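Side-chain contact in agrin (Gallus gallus, PDB 1PZ7), which is a basal lamina protein that organises acetylcholine receptors at nerve-muscle synapses, its function modulated by alternative splicing and calcium binding: residues A[177-182]-A[186-191]. Sequence-based numbering, arbitrary orientation.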
ATOM      1  N   ARG A 177       9.537   2.544   6.686  1.00  8.31           N
ATOM      2  CA  ARG A 177       9.835   1.813   7.909  1.00  8.29           C
ATOM      3  C   ARG A 177       8.548   1.497   8.654  1.00  8.23           C
ATOM      4  O   ARG A 177       7.503   2.100   8.405  1.00  7.87           O
ATOM      5  CB  ARG A 177      10.765   2.624   8.815  1.00  8.29           C
ATOM      6  CG  ARG A 177      10.086   3.785   9.523  1.00  8.73           C
ATOM      7  CD  ARG A 177      11.049   4.742  10.212  1.00  9.51           C
ATOM      8  NE  ARG A 177      10.325   5.790  10.932  1.00 10.48           N
ATOM      9  CZ  ARG A 177      10.891   6.846  11.500  1.00 11.47           C
ATOM     10  NH1 ARG A 177      10.136   7.737  12.128  1.00 12.22           N
ATOM     11  NH2 ARG A 177      12.205   7.017  11.448  1.00 12.21           N
ATOM     12  N   ASP A 178       8.644   0.532   9.560  1.00  8.12           N
ATOM     13  CA  ASP A 178       7.552   0.171  10.466  1.00  8.62           C
ATOM     14  C   ASP A 178       6.220  -0.063   9.768  1.00  8.72           C
ATOM     15  O   ASP A 178       5.207   0.589  10.060  1.00  8.69           O
ATOM     16  CB  ASP A 178       7.414   1.243  11.544  1.00  8.53           C
ATOM     17  CG  ASP A 178       8.620   1.298  12.453  1.00  9.08           C
ATOM     18  OD1 ASP A 178       8.873   2.359  13.060  1.00 10.19           O
ATOM     19  OD2 ASP A 178       9.369   0.312  12.629  1.00 10.37           O
ATOM     20  N   VAL A 179       6.228  -1.010   8.839  1.00  9.05           N
ATOM     21  CA  VAL A 179       5.033  -1.360   8.091  1.00  8.99           C
ATOM     22  C   VAL A 179       4.239  -2.420   8.849  1.00  8.92           C
ATOM     23  O   VAL A 179       4.755  -3.498   9.154  1.00  9.64           O
ATOM     24  CB  VAL A 179       5.379  -1.876   6.681  1.00  9.15           C
ATOM     25  CG1 VAL A 179       4.117  -2.197   5.898  1.00  9.23           C
ATOM     26  CG2 VAL A 179       6.219  -0.852   5.927  1.00  9.04           C
ATOM     27  N   ILE A 180       2.990  -2.090   9.169  1.00  8.82           N
ATOM     28  CA  ILE A 180       2.101  -3.001   9.876  1.00  9.09           C
ATOM     29  C   ILE A 180       0.929  -3.315   8.964  1.00  8.76           C
ATOM     30  O   ILE A 180       0.187  -2.419   8.561  1.00  9.08           O
ATOM     31  CB  ILE A 180       1.580  -2.375  11.184  1.00  9.22           C
ATOM     32  CG1 ILE A 180       2.704  -1.674  11.959  1.00 10.39           C
ATOM     33  CG2 ILE A 180       0.877  -3.436  12.038  1.00  9.35           C
ATOM     34  CD1 ILE A 180       3.827  -2.562  12.405  1.00 11.71           C
ATOM     35  N   VAL A 181       0.767  -4.593   8.638  1.00  8.80           N
ATOM     36  CA  VAL A 181      -0.316  -5.036   7.773  1.00  9.30           C
ATOM     37  C   VAL A 181      -1.210  -5.975   8.564  1.00  9.40           C
ATOM     38  O   VAL A 181      -0.755  -7.001   9.050  1.00  9.00           O
ATOM     39  CB  VAL A 181       0.228  -5.773   6.542  1.00  9.39           C
ATOM     40  CG1 VAL A 181      -0.913  -6.230   5.636  1.00  9.71           C
ATOM     41  CG2 VAL A 181       1.208  -4.887   5.779  1.00 10.21           C
ATOM     42  N   ASP A 182      -2.475  -5.603   8.715  1.00  9.70           N
ATOM     43  CA  ASP A 182      -3.434  -6.443   9.415  1.00 10.35           C
ATOM     44  C   ASP A 182      -2.907  -6.943  10.757  1.00 10.97           C
ATOM     45  O   ASP A 182      -2.933  -8.134  11.049  1.00 11.03           O
ATOM     46  CB  ASP A 182      -3.843  -7.604   8.509  1.00 10.40           C
ATOM     47  CG  ASP A 182      -4.596  -7.132   7.289  1.00 10.64           C
ATOM     48  OD1 ASP A 182      -4.471  -7.767   6.225  1.00 13.11           O
ATOM     49  OD2 ASP A 182      -5.328  -6.115   7.310  1.00 11.22           O
ATOM     50  N   LEU A 186       5.685  -6.055   9.504  1.00 10.74           N
ATOM     51  CA  LEU A 186       6.377  -6.693   8.402  1.00 11.71           C
ATOM     52  C   LEU A 186       7.875  -6.674   8.655  1.00 11.74           C
ATOM     53  O   LEU A 186       8.414  -5.706   9.190  1.00 12.26           O
ATOM     54  CB  LEU A 186       6.078  -5.941   7.109  1.00 12.07           C
ATOM     55  CG  LEU A 186       5.439  -6.728   5.969  1.00 13.66           C
ATOM     56  CD1 LEU A 186       4.157  -7.407   6.430  1.00 14.19           C
ATOM     57  CD2 LEU A 186       5.166  -5.792   4.812  1.00 13.47           C
ATOM     58  N   HIS A 187       8.541  -7.756   8.284  1.00 11.81           N
ATOM     59  CA  HIS A 187       9.991  -7.815   8.341  1.00 12.09           C
ATOM     60  C   HIS A 187      10.404  -7.511   6.900  1.00 12.08           C
ATOM     61  O   HIS A 187      10.549  -8.410   6.084  1.00 12.01           O
ATOM     62  CB  HIS A 187      10.470  -9.195   8.800  1.00 12.33           C
ATOM     63  CG  HIS A 187       9.969  -9.591  10.159  1.00 12.84           C
ATOM     64  ND1 HIS A 187       9.893 -10.905  10.572  1.00 14.08           N
ATOM     65  CD2 HIS A 187       9.524  -8.846  11.199  1.00 12.99           C
ATOM     66  CE1 HIS A 187       9.418 -10.950  11.806  1.00 13.78           C
ATOM     67  NE2 HIS A 187       9.183  -9.714  12.207  1.00 13.96           N
ATOM     68  N   LEU A 188      10.571  -6.228   6.599  1.00 12.20           N
ATOM     69  CA  LEU A 188      10.803  -5.774   5.228  1.00 12.20           C
ATOM     70  C   LEU A 188      11.895  -6.536   4.491  1.00 12.46           C
ATOM     71  O   LEU A 188      11.713  -6.925   3.338  1.00 12.64           O
ATOM     72  CB  LEU A 188      11.096  -4.274   5.205  1.00 12.17           C
ATOM     73  CG  LEU A 188       9.950  -3.387   5.697  1.00 12.54           C
ATOM     74  CD1 LEU A 188      10.381  -1.932   5.662  1.00 12.59           C
ATOM     75  CD2 LEU A 188       8.667  -3.594   4.891  1.00 13.07           C
ATOM     76  N   VAL A 189      13.021  -6.748   5.153  1.00 12.54           N
ATOM     77  CA  VAL A 189      14.140  -7.448   4.543  1.00 12.94           C
ATOM     78  C   VAL A 189      13.922  -8.961   4.529  1.00 13.42           C
ATOM     79  O   VAL A 189      13.976  -9.592   3.474  1.00 13.71           O
ATOM     80  CB  VAL A 189      15.462  -7.108   5.270  1.00 12.99           C
ATOM     81  CG1 VAL A 189      16.602  -7.991   4.784  1.00 13.01           C
ATOM     82  CG2 VAL A 189      15.809  -5.638   5.071  1.00 12.97           C
ATOM     83  N   GLU A 190      13.648  -9.534   5.697  1.00 13.70           N
ATOM     84  CA  GLU A 190      13.536 -10.987   5.829  1.00 14.02           C
ATOM     85  C   GLU A 190      12.248 -11.597   5.252  1.00 14.02           C
ATOM     86  O   GLU A 190      12.263 -12.762   4.825  1.00 14.64           O
ATOM     87  CB  GLU A 190      13.707 -11.389   7.300  1.00 14.18           C
ATOM     88  CG  GLU A 190      15.030 -10.946   7.918  1.00 14.66           C
ATOM     89  CD  GLU A 190      16.235 -11.653   7.325  1.00 15.64           C
ATOM     90  OE1 GLU A 190      17.340 -11.064   7.342  1.00 16.16           O
ATOM     91  OE2 GLU A 190      16.087 -12.797   6.845  1.00 16.42           O
ATOM     92  N   ASP A 191      11.152 -10.838   5.257  1.00 13.92           N
ATOM     93  CA  ASP A 191       9.859 -11.312   4.741  1.00 13.40           C
ATOM     94  C   ASP A 191       9.739 -11.221   3.207  1.00 12.95           C
ATOM     95  O   ASP A 191       8.863 -11.853   2.619  1.00 12.73           O
ATOM     96  CB  ASP A 191       8.687 -10.532   5.371  1.00 13.74           C
ATOM     97  CG  ASP A 191       8.406 -10.923   6.822  1.00 13.58           C
ATOM     98  OD1 ASP A 191       7.512 -10.279   7.430  1.00 14.03           O
ATOM     99  OD2 ASP A 191       9.002 -11.841   7.433  1.00 13.96           O
TER
HETATM  100  O   HOH W   1       8.431  -2.918   9.105  1.00 16.24           O
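Leu186 N donates to Val179 O over 2.7 Å, a nearly straight bond (174° at the hydrogen) that runs almost in line with the carbonyl. The second bond of this same pair is replaced by water, which accepts from Val179 N at 2.9 Å and donates to Leu186 O, a wedge where the chain diverges from strand 175-181 just after strand 184-185. Val179 turns its two methyls to different leucines. With CG1 anti to the backbone N (chi1 -178°), that methyl lies 3.9 Å from Leu186 CD2, while CG2 meets Leu188 CD2 at 3.8 Å, the two side chains crossing at about a right angle. Val181, two residues on along the same strand face, sets CG2 against Leu186 CD1 at 3.9 Å; CD2 lies between the two valines, nearer Val179 CG1. Leu150 and Leu152 of strand 149-152, in the other sheet of the laminin G sandwich, touch Leu186 and Leu188 respectively. After Leu186 the loop turns back on itself, Asp191 OD1 receiving His187 N from above the carboxylate plane. One direct bond, one water bridge and three methyl-methyl contacts hold this loop against strand 175-181, consistent with the two leucines closing this edge of the apolar interior between the sheets.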